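Local coordinates for stress-induced-phosphoprotein 1 (Caenorhabditis elegans, PDB 4GCN) that acts as an Hsp70/Hsp90-organising co-chaperone that binds Hsp90, inhibits its ATPase activity and promotes longevity and thermotolerance, at residues Asp23-His28 / Phe53-Phe58; His30-Ile35 / Asn46-Val51; Lys57-Val62 / Gln94-Leu99. One frame throughout, in Å; residues are numbered along the deposited sequence. Where two conformers were deposited one is given.

Contact 1 of 3, residues Asp23-His28 / Phe53-Phe58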
loop_
_atom_site.group_PDB
_atom_site.type_symbol
_atom_site.label_atom_id
_atom_site.label_comp_id
_atom_site.label_asym_id
_atom_site.label_seq_id
_atom_site.Cartn_x
_atom_site.Cartn_y
_atom_site.Cartn_z
ATOM N N ASP A 23 -8.131 -6.833 14.219
ATOM C CA ASP A 23 -8.139 -8.225 13.949
ATOM C C ASP A 23 -7.422 -8.414 12.636
ATOM O O ASP A 23 -8.044 -8.515 11.575
ATOM C CB ASP A 23 -9.541 -8.758 13.826
ATOM C CG ASP A 23 -9.568 -10.262 13.726
ATOM O OD1 ASP A 23 -8.551 -10.872 13.308
ATOM O OD2 ASP A 23 -10.628 -10.806 14.026
ATOM N N PHE A 24 -6.108 -8.447 12.702
ATOM C CA PHE A 24 -5.334 -8.455 11.462
ATOM C C PHE A 24 -5.434 -9.723 10.620
ATOM O O PHE A 24 -5.385 -9.645 9.375
ATOM C CB PHE A 24 -3.863 -8.092 11.699
ATOM C CG PHE A 24 -3.665 -6.803 12.485
ATOM C CD1 PHE A 24 -4.247 -5.653 12.091
ATOM C CD2 PHE A 24 -2.881 -6.783 13.627
ATOM C CE1 PHE A 24 -4.062 -4.465 12.808
ATOM C CE2 PHE A 24 -2.709 -5.621 14.351
ATOM C CZ PHE A 24 -3.310 -4.459 13.925
ATOM N N GLU A 25 -5.557 -10.871 11.264
ATOM C CA GLU A 25 -5.725 -12.150 10.549
ATOM C C GLU A 25 -6.966 -12.164 9.647
ATOM O O GLU A 25 -6.907 -12.516 8.465
ATOM C CB GLU A 25 -5.817 -13.321 11.553
ATOM C CG GLU A 25 -4.511 -13.694 12.226
ATOM C CD GLU A 25 -3.979 -12.645 13.201
ATOM O OE1 GLU A 25 -4.800 -11.932 13.854
ATOM O OE2 GLU A 25 -2.725 -12.538 13.295
ATOM N N LYS A 26 -8.093 -11.770 10.216
ATOM C CA LYS A 26 -9.384 -11.706 9.524
ATOM C C LYS A 26 -9.329 -10.639 8.418
ATOM O O LYS A 26 -9.910 -10.834 7.324
ATOM C CB LYS A 26 -10.495 -11.408 10.583
ATOM C CG LYS A 26 -11.943 -11.103 10.174
ATOM C CD LYS A 26 -12.815 -10.626 11.392
ATOM C CE LYS A 26 -14.178 -9.942 11.080
ATOM N NZ LYS A 26 -14.610 -8.590 11.697
ATOM N N ALA A 27 -8.597 -9.554 8.666
ATOM C CA ALA A 27 -8.468 -8.463 7.662
ATOM C C ALA A 27 -7.817 -9.024 6.435
ATOM O O ALA A 27 -8.301 -8.802 5.341
ATOM C CB ALA A 27 -7.667 -7.303 8.188
ATOM N N HIS A 28 -6.712 -9.761 6.634
ATOM C CA HIS A 28 -6.020 -10.415 5.517
ATOM C C HIS A 28 -6.910 -11.403 4.748
ATOM O O HIS A 28 -6.841 -11.455 3.506
ATOM C CB HIS A 28 -4.766 -11.136 6.001
ATOM C CG HIS A 28 -3.586 -10.226 6.252
ATOM N ND1 HIS A 28 -2.997 -9.492 5.267
ATOM C CD2 HIS A 28 -2.851 -10.001 7.405
ATOM C CE1 HIS A 28 -1.975 -8.809 5.776
ATOM N NE2 HIS A 28 -1.881 -9.114 7.092
ATOM N N PHE A 53 2.061 -3.423 7.798
ATOM C CA PHE A 53 2.821 -2.408 8.471
ATOM C C PHE A 53 2.450 -2.360 9.957
ATOM O O PHE A 53 3.352 -2.316 10.796
ATOM C CB PHE A 53 2.546 -1.032 7.816
ATOM C CG PHE A 53 3.428 0.063 8.309
ATOM C CD1 PHE A 53 4.572 0.376 7.626
ATOM C CD2 PHE A 53 3.093 0.775 9.443
ATOM C CE1 PHE A 53 5.391 1.383 8.072
ATOM C CE2 PHE A 53 3.894 1.780 9.907
ATOM C CZ PHE A 53 5.052 2.081 9.218
ATOM N N GLU A 54 1.155 -2.424 10.268
ATOM C CA GLU A 54 0.718 -2.411 11.698
ATOM C C GLU A 54 1.136 -3.667 12.425
ATOM O O GLU A 54 1.378 -3.580 13.620
ATOM C CB GLU A 54 -0.784 -2.117 11.933
ATOM C CG GLU A 54 -1.087 -1.710 13.382
ATOM C CD GLU A 54 -2.418 -1.003 13.617
ATOM O OE1 GLU A 54 -3.017 -0.531 12.637
ATOM O OE2 GLU A 54 -2.880 -0.888 14.805
ATOM N N GLU A 55 1.276 -4.790 11.707
ATOM C CA GLU A 55 1.779 -6.050 12.246
ATOM C C GLU A 55 3.289 -6.094 12.427
ATOM O O GLU A 55 3.838 -7.102 12.929
ATOM C CB GLU A 55 1.418 -7.190 11.263
ATOM C CG GLU A 55 -0.036 -7.610 11.263
ATOM C CD GLU A 55 -0.284 -8.774 10.311
ATOM O OE1 GLU A 55 -0.545 -9.887 10.789
ATOM O OE2 GLU A 55 -0.169 -8.599 9.099
ATOM N N LYS A 56 3.962 -5.057 11.958
ATOM C CA LYS A 56 5.419 -4.972 11.920
ATOM C C LYS A 56 6.045 -6.002 10.958
ATOM O O LYS A 56 7.202 -6.391 11.116
ATOM C CB LYS A 56 6.017 -5.079 13.323
ATOM C CG LYS A 56 5.584 -4.003 14.288
ATOM C CD LYS A 56 6.310 -4.221 15.598
ATOM C CE LYS A 56 6.330 -3.000 16.481
ATOM N NZ LYS A 56 4.937 -2.585 16.716
ATOM N N LYS A 57 5.258 -6.444 9.984
ATOM C CA LYS A 57 5.761 -7.279 8.887
ATOM C C LYS A 57 6.207 -6.324 7.798
ATOM O O LYS A 57 5.533 -6.169 6.794
ATOM C CB LYS A 57 4.634 -8.238 8.410
ATOM C CG LYS A 57 4.288 -9.262 9.494
ATOM C CD LYS A 57 3.261 -10.296 9.091
ATOM C CE LYS A 57 2.910 -11.099 10.323
ATOM N NZ LYS A 57 2.043 -12.219 9.967
ATOM N N PHE A 58 7.342 -5.665 7.995
ATOM C CA PHE A 58 7.675 -4.558 7.107
ATOM C C PHE A 58 8.118 -5.049 5.714
ATOM O O PHE A 58 7.804 -4.451 4.712
ATOM C CB PHE A 58 8.698 -3.658 7.749
ATOM C CG PHE A 58 8.218 -3.047 9.043
ATOM C CD1 PHE A 58 7.222 -2.134 9.001
ATOM C CD2 PHE A 58 8.774 -3.393 10.250
ATOM C CE1 PHE A 58 6.749 -1.559 10.162
ATOM C CE2 PHE A 58 8.294 -2.830 11.442
ATOM C CZ PHE A 58 7.271 -1.916 11.363
#

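Contact 2 of 3, residues His30-Ile35 / Asn46-Val51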
loop_
_atom_site.group_PDB
_atom_site.type_symbol
_atom_site.label_atom_id
_atom_site.label_comp_id
_atom_site.label_asym_id
_atom_site.label_seq_id
_atom_site.Cartn_x
_atom_site.Cartn_y
_atom_site.Cartn_z
ATOM N N HIS A 30 -10.152 -11.474 4.251
ATOM C CA HIS A 30 -11.044 -10.730 3.420
ATOM C C HIS A 30 -10.375 -9.993 2.285
ATOM O O HIS A 30 -10.879 -9.988 1.120
ATOM C CB HIS A 30 -11.846 -9.795 4.300
ATOM C CG HIS A 30 -12.918 -10.520 5.151
ATOM N ND1 HIS A 30 -13.939 -11.268 4.590
ATOM C CD2 HIS A 30 -13.114 -10.566 6.515
ATOM C CE1 HIS A 30 -14.719 -11.781 5.585
ATOM N NE2 HIS A 30 -14.218 -11.369 6.759
ATOM N N TYR A 31 -9.233 -9.343 2.557
ATOM C CA TYR A 31 -8.535 -8.607 1.484
ATOM C C TYR A 31 -8.043 -9.600 0.465
ATOM O O TYR A 31 -8.041 -9.330 -0.709
ATOM C CB TYR A 31 -7.390 -7.749 2.037
ATOM C CG TYR A 31 -7.774 -6.541 2.904
ATOM C CD1 TYR A 31 -8.866 -5.752 2.615
ATOM C CD2 TYR A 31 -7.003 -6.204 4.028
ATOM C CE1 TYR A 31 -9.197 -4.624 3.408
ATOM C CE2 TYR A 31 -7.331 -5.151 4.823
ATOM C CZ TYR A 31 -8.423 -4.343 4.517
ATOM O OH TYR A 31 -8.717 -3.271 5.294
ATOM N N ASP A 32 -7.660 -10.785 0.922
ATOM C CA ASP A 32 -7.202 -11.855 0.001
ATOM C C ASP A 32 -8.348 -12.309 -0.884
ATOM O O ASP A 32 -8.158 -12.552 -2.071
ATOM C CB ASP A 32 -6.665 -13.072 0.784
ATOM C CG ASP A 32 -5.239 -12.821 1.377
ATOM O OD1 ASP A 32 -4.587 -11.822 0.990
ATOM O OD2 ASP A 32 -4.809 -13.610 2.225
ATOM N N LYS A 33 -9.517 -12.423 -0.274
ATOM C CA LYS A 33 -10.748 -12.730 -1.003
ATOM C C LYS A 33 -11.048 -11.617 -2.029
ATOM O O LYS A 33 -11.442 -11.901 -3.156
ATOM C CB LYS A 33 -11.931 -13.001 -0.067
ATOM C CG LYS A 33 -11.891 -14.406 0.541
ATOM C CD LYS A 33 -13.181 -14.721 1.278
ATOM C CE LYS A 33 -12.992 -15.809 2.308
ATOM N NZ LYS A 33 -14.349 -16.062 2.851
ATOM N N ALA A 34 -10.820 -10.374 -1.633
ATOM C CA ALA A 34 -10.996 -9.247 -2.587
ATOM C C ALA A 34 -10.105 -9.388 -3.827
ATOM O O ALA A 34 -10.574 -9.249 -4.963
ATOM C CB ALA A 34 -10.760 -7.909 -1.895
ATOM N N ILE A 35 -8.832 -9.711 -3.593
ATOM C CA ILE A 35 -7.880 -9.883 -4.644
ATOM C C ILE A 35 -8.210 -11.090 -5.501
ATOM O O ILE A 35 -8.015 -11.055 -6.706
ATOM C CB ILE A 35 -6.428 -9.947 -4.065
ATOM C CG1 ILE A 35 -6.084 -8.566 -3.464
ATOM C CG2 ILE A 35 -5.450 -10.493 -5.130
ATOM C CD1 ILE A 35 -4.941 -8.564 -2.465
ATOM N N ASN A 46 -2.886 -1.929 -1.386
ATOM C CA ASN A 46 -2.539 -0.924 -0.432
ATOM C C ASN A 46 -3.126 -1.287 0.930
ATOM O O ASN A 46 -2.450 -1.068 1.930
ATOM C CB ASN A 46 -2.996 0.499 -0.806
ATOM C CG ASN A 46 -2.144 1.165 -1.907
ATOM O OD1 ASN A 46 -0.981 0.837 -2.077
ATOM N ND2 ASN A 46 -2.743 2.141 -2.646
ATOM N N ASN A 47 -4.371 -1.807 0.988
ATOM C CA ASN A 47 -4.959 -2.107 2.310
ATOM C C ASN A 47 -4.210 -3.271 2.949
ATOM O O ASN A 47 -3.925 -3.242 4.109
ATOM C CB ASN A 47 -6.446 -2.434 2.184
ATOM C CG ASN A 47 -7.319 -1.214 1.931
ATOM O OD1 ASN A 47 -8.519 -1.324 2.016
ATOM N ND2 ASN A 47 -6.744 -0.084 1.637
ATOM N N LYS A 48 -3.779 -4.268 2.181
ATOM C CA LYS A 48 -2.990 -5.347 2.738
ATOM C C LYS A 48 -1.620 -4.867 3.269
ATOM O O LYS A 48 -1.190 -5.284 4.333
ATOM C CB LYS A 48 -2.694 -6.412 1.714
ATOM C CG LYS A 48 -3.787 -7.441 1.627
ATOM C CD LYS A 48 -3.327 -8.719 1.009
ATOM C CE LYS A 48 -2.309 -9.543 1.775
ATOM N NZ LYS A 48 -2.782 -10.666 2.642
ATOM N N ALA A 49 -1.006 -3.938 2.552
ATOM C CA ALA A 49 0.241 -3.287 2.983
ATOM C C ALA A 49 0.101 -2.588 4.313
ATOM O O ALA A 49 0.957 -2.697 5.173
ATOM C CB ALA A 49 0.768 -2.353 1.866
ATOM N N ALA A 50 -1.009 -1.882 4.486
ATOM C CA ALA A 50 -1.304 -1.189 5.704
ATOM C C ALA A 50 -1.447 -2.151 6.876
ATOM O O ALA A 50 -0.958 -1.880 7.979
ATOM C CB ALA A 50 -2.560 -0.378 5.526
ATOM N N VAL A 51 -2.105 -3.273 6.668
ATOM C CA VAL A 51 -2.197 -4.294 7.706
ATOM C C VAL A 51 -0.808 -4.803 8.064
ATOM O O VAL A 51 -0.468 -4.859 9.243
ATOM C CB VAL A 51 -3.083 -5.475 7.308
ATOM C CG1 VAL A 51 -3.157 -6.473 8.460
ATOM C CG2 VAL A 51 -4.469 -4.965 6.920
HETATM O O HOH W 1 -2.543 -13.351 3.417
#

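Contact 3 of 3, residues Lys57-Val62 / Gln94-Leu99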
loop_
_atom_site.group_PDB
_atom_site.type_symbol
_atom_site.label_atom_id
_atom_site.label_comp_id
_atom_site.label_asym_id
_atom_site.label_seq_id
_atom_site.Cartn_x
_atom_site.Cartn_y
_atom_site.Cartn_z
ATOM N N LYS A 57 5.258 -6.444 9.984
ATOM C CA LYS A 57 5.761 -7.279 8.887
ATOM C C LYS A 57 6.207 -6.324 7.798
ATOM O O LYS A 57 5.533 -6.169 6.794
ATOM C CB LYS A 57 4.634 -8.238 8.410
ATOM C CG LYS A 57 4.288 -9.262 9.494
ATOM C CD LYS A 57 3.261 -10.296 9.091
ATOM C CE LYS A 57 2.910 -11.099 10.323
ATOM N NZ LYS A 57 2.043 -12.219 9.967
ATOM N N PHE A 58 7.342 -5.665 7.995
ATOM C CA PHE A 58 7.675 -4.558 7.107
ATOM C C PHE A 58 8.118 -5.049 5.714
ATOM O O PHE A 58 7.804 -4.451 4.712
ATOM C CB PHE A 58 8.698 -3.658 7.749
ATOM C CG PHE A 58 8.218 -3.047 9.043
ATOM C CD1 PHE A 58 7.222 -2.134 9.001
ATOM C CD2 PHE A 58 8.774 -3.393 10.250
ATOM C CE1 PHE A 58 6.749 -1.559 10.162
ATOM C CE2 PHE A 58 8.294 -2.830 11.442
ATOM C CZ PHE A 58 7.271 -1.916 11.363
ATOM N N ALA A 59 8.738 -6.211 5.671
ATOM C CA ALA A 59 9.171 -6.767 4.347
ATOM C C ALA A 59 7.951 -7.162 3.526
ATOM O O ALA A 59 7.825 -6.800 2.367
ATOM C CB ALA A 59 10.087 -7.964 4.520
ATOM N N GLU A 60 6.939 -7.744 4.198
ATOM C CA GLU A 60 5.677 -8.060 3.486
ATOM C C GLU A 60 4.917 -6.789 3.030
ATOM O O GLU A 60 4.393 -6.758 1.939
ATOM C CB GLU A 60 4.815 -8.944 4.339
ATOM C CG GLU A 60 5.447 -10.280 4.658
ATOM C CD GLU A 60 6.303 -10.300 5.925
ATOM O OE1 GLU A 60 6.918 -9.283 6.417
ATOM O OE2 GLU A 60 6.363 -11.416 6.472
ATOM N N CYS A 61 4.912 -5.750 3.864
ATOM C CA CYS A 61 4.348 -4.449 3.509
ATOM C C CYS A 61 4.958 -3.950 2.199
ATOM O O CYS A 61 4.236 -3.618 1.264
ATOM C CB CYS A 61 4.566 -3.472 4.610
ATOM S SG CYS A 61 4.026 -1.806 4.274
ATOM N N VAL A 62 6.283 -3.922 2.143
ATOM C CA VAL A 62 7.004 -3.507 0.950
ATOM C C VAL A 62 6.572 -4.320 -0.250
ATOM O O VAL A 62 6.357 -3.754 -1.312
ATOM C CB VAL A 62 8.562 -3.575 1.086
ATOM C CG1 VAL A 62 9.288 -3.403 -0.289
ATOM C CG2 VAL A 62 9.061 -2.584 2.099
ATOM N N GLN A 94 12.297 2.454 6.303
ATOM C CA GLN A 94 12.798 3.100 7.511
ATOM C C GLN A 94 12.675 2.225 8.763
ATOM O O GLN A 94 13.558 2.209 9.622
ATOM C CB GLN A 94 12.073 4.396 7.832
ATOM C CG GLN A 94 12.397 5.582 7.000
ATOM C CD GLN A 94 11.658 6.795 7.504
ATOM O OE1 GLN A 94 10.495 6.919 7.202
ATOM N NE2 GLN A 94 12.342 7.683 8.288
ATOM N N LYS A 95 11.569 1.534 8.878
ATOM C CA LYS A 95 11.347 0.696 10.025
ATOM C C LYS A 95 12.271 -0.533 10.047
ATOM O O LYS A 95 12.429 -1.151 11.064
ATOM C CB LYS A 95 9.918 0.245 10.071
ATOM C CG LYS A 95 8.914 1.347 10.237
ATOM C CD LYS A 95 8.867 1.756 11.702
ATOM C CE LYS A 95 7.851 2.854 11.918
ATOM N NZ LYS A 95 7.477 2.918 13.378
ATOM N N GLN A 96 12.825 -0.884 8.900
ATOM C CA GLN A 96 13.845 -1.895 8.763
ATOM C C GLN A 96 15.260 -1.331 8.887
ATOM O O GLN A 96 16.210 -2.049 8.588
ATOM C CB GLN A 96 13.679 -2.590 7.385
ATOM C CG GLN A 96 12.387 -3.367 7.287
ATOM C CD GLN A 96 12.226 -4.152 5.997
ATOM O OE1 GLN A 96 12.749 -5.284 5.859
ATOM N NE2 GLN A 96 11.480 -3.565 5.048
ATOM N N ASN A 97 15.409 -0.064 9.309
ATOM C CA ASN A 97 16.710 0.611 9.400
ATOM C C ASN A 97 17.454 0.659 8.055
ATOM O O ASN A 97 18.683 0.669 8.036
ATOM C CB ASN A 97 17.604 -0.072 10.443
ATOM C CG ASN A 97 18.778 0.803 10.923
ATOM O OD1 ASN A 97 19.904 0.294 11.245
ATOM N ND2 ASN A 97 18.545 2.126 10.963
ATOM N N ASP A 98 16.707 0.771 6.965
ATOM C CA ASP A 98 17.309 0.740 5.603
ATOM C C ASP A 98 17.043 2.085 4.959
ATOM O O ASP A 98 16.106 2.243 4.172
ATOM C CB ASP A 98 16.753 -0.418 4.767
ATOM C CG ASP A 98 17.605 -0.737 3.544
ATOM O OD1 ASP A 98 18.152 0.246 3.014
ATOM O OD2 ASP A 98 17.796 -1.954 3.147
ATOM N N LEU A 99 17.922 3.039 5.259
ATOM C CA LEU A 99 17.716 4.406 4.768
ATOM C C LEU A 99 17.901 4.461 3.293
ATOM O O LEU A 99 17.251 5.227 2.614
ATOM C CB LEU A 99 18.729 5.376 5.394
ATOM C CG LEU A 99 18.395 6.883 5.191
ATOM C CD1 LEU A 99 17.195 7.215 6.061
ATOM C CD2 LEU A 99 19.592 7.814 5.504
#

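Contact 1 of 3, residues Asp23-His28 / Phe53-Phe58
The imidazole of His28 turns its edge to the carboxylate of Glu55, and the Phe24 ring meets the stems of Glu54 and Glu55 at a slant. NE2 of His28 donates to OE2 of Glu55 over 2.7 Å; the bond is fairly straight at 160° and lies in the ring plane, but reaches the oxygen from above the carboxylate plane, 39° out of it. At the other ring nitrogen, ND1 is hydrogen-bonded to Lys48, so the imidazole is gripped at both nitrogens and its rotation is probably fixed. Histidine suits this place because one flat ring can donate at one nitrogen and accept at the other.

Phe24 is the greasy half of the contact. Its CD2 lies 3.8 Å from CG of Glu55, and its CZ lies 3.6 Å from CG of Glu54 in one of that residue's two conformers. The methylenes serve the aromatic ring and leave the charged ends for polar partners: Glu54 forms a salt bridge with Lys22, whereas Glu55 OE1 keeps a long, weak ion pair with Lys57 NZ at 3.6 Å. Glu55 carries its carboxylate to His28 on a straight arm, chi2 -178°, which runs past the phenyl ring in the opposite sense.

Both backbones turn here. Asp23 caps helix 24-37, its OD1 accepting from Lys26 N at 3.3 Å, and Lys56, with positive phi, closes helix 42-54 in a Schellman motif. Here they pack one predicted repeat's second helix on the next repeat's first, the inter-repeat contact of a tetratricopeptide repeat (TPR) domain.

Contact 2 of 3, residues His30-Ile35 / Asn46-Val51
Tyr31 reaches from helix 30-35 across to helix 46-51, and each part of it finds a different neighbour. Its CB rests against CG of Lys48 at 3.6 Å. Further out, one edge of the ring meets Val51, whose CG2 lies near the ring plane, 3.6 Å from CE2. Over one face stands CB of Asn47, 3.8 Å from the ring centroid and 17° off the normal, a CH-pi contact; the asparagine amide is steeply inclined to the ring, its plane 67° away. At the tip, the tyrosine hydroxyl is hydrogen-bonded to Asn16, which also bonds OD1 of Asn47. A tyrosine can thus fill the space between helices with its ring and still satisfy its buried hydroxyl.

Lys48 likewise runs from apolar stem to polar end, here a charged one. Beyond CG its CD lies 3.8 Å from the CD1 methyl of Ile35, and bends at chi3 and chi4 swing the amine round to Asp32. There NZ meets OD1 at 2.7 Å, in a salt bridge on the syn side of the carboxylate. A water donates to OD2 at 2.6 Å and makes a weak bond to NZ, joining the same two groups a second time. Lysine fits because its long chain packs along Ile35 while the amine of this buried residue is met by Asp32, by His28 and weakly by Tyr52 OH.

The two segments run nearly antiparallel, their axes 10.2 Å apart and 158° from one another. Such packing across successive predicted repeats is characteristic of TPR domains, whose hairpins stack into a superhelix.

Contact 3 of 3, residues Lys57-Val62 / Gln94-Leu99
A CH-pi contact dominates here: CB of Lys95 sits over the centre of the Phe58 ring, 3.5 Å from the centroid and only 5° off the normal. CG, set beside the backbone N (chi1 -63°), lies over the same face, 3.6 Å from CE1 of Phe58; the bend at chi2 then turns CD onward and the chain leads the ammonium away. A lysine suits such an exposed place: its methylenes cover an aromatic face while its charge stays clear of it. Against the opposite face lies CA of Lys56, so the ring lies between the Lys95 methylenes and that CA, which sits toward its rim.

Plain van der Waals packing comes from Gln96. Its CG touches CB of Phe58 at 3.7 Å, and its extended chain carries the amide over the first turn of helix 58-74. There OE1 lies 4.0 Å from CB of Ala59, and NE2 lies 3.9 Å from CG2 of Val62. A small alanine lets the glutamine lie close to the helix. NE2 makes a weak hydrogen bond back to the carbonyl of Ala92 in helix 79-95.

With an alanine at Phe58, the Lys95 methylenes would probably lose the surface they lie on, and a gap would open between the two helix ends.

In the fold, the contact joins the start of helix 58-74 to the end of helix 79-95, which Asn97 closes in a Schellman motif. Phe58 also meets Phe53 edge-to-face, which ties in helix 42-54, and Val62 leans on Ala92 and Phe93, extending the packing inward along helix 79-95.

Contacts 1 and 2 hold the same pair, helix 24-37 against helix 42-54, at two levels: contact 2 lies deeper and is partly buried, while contact 1 is at the surface where one helix begins and the other ends. They meet physically, since Val51 packs on Phe24 and His28. Contact 3, also at the surface, repeats that setting one step along the chain, between helix 58-74 and helix 79-95, and shares Lys57 and Phe58 with contact 1. Their chemistry differs: contact 1 pairs a histidine-carboxylate bond with a phenylalanine lying on glutamate stems, contact 2 joins aromatic packing to a salt bridge, and contact 3 is held by aliphatic and aromatic carbon.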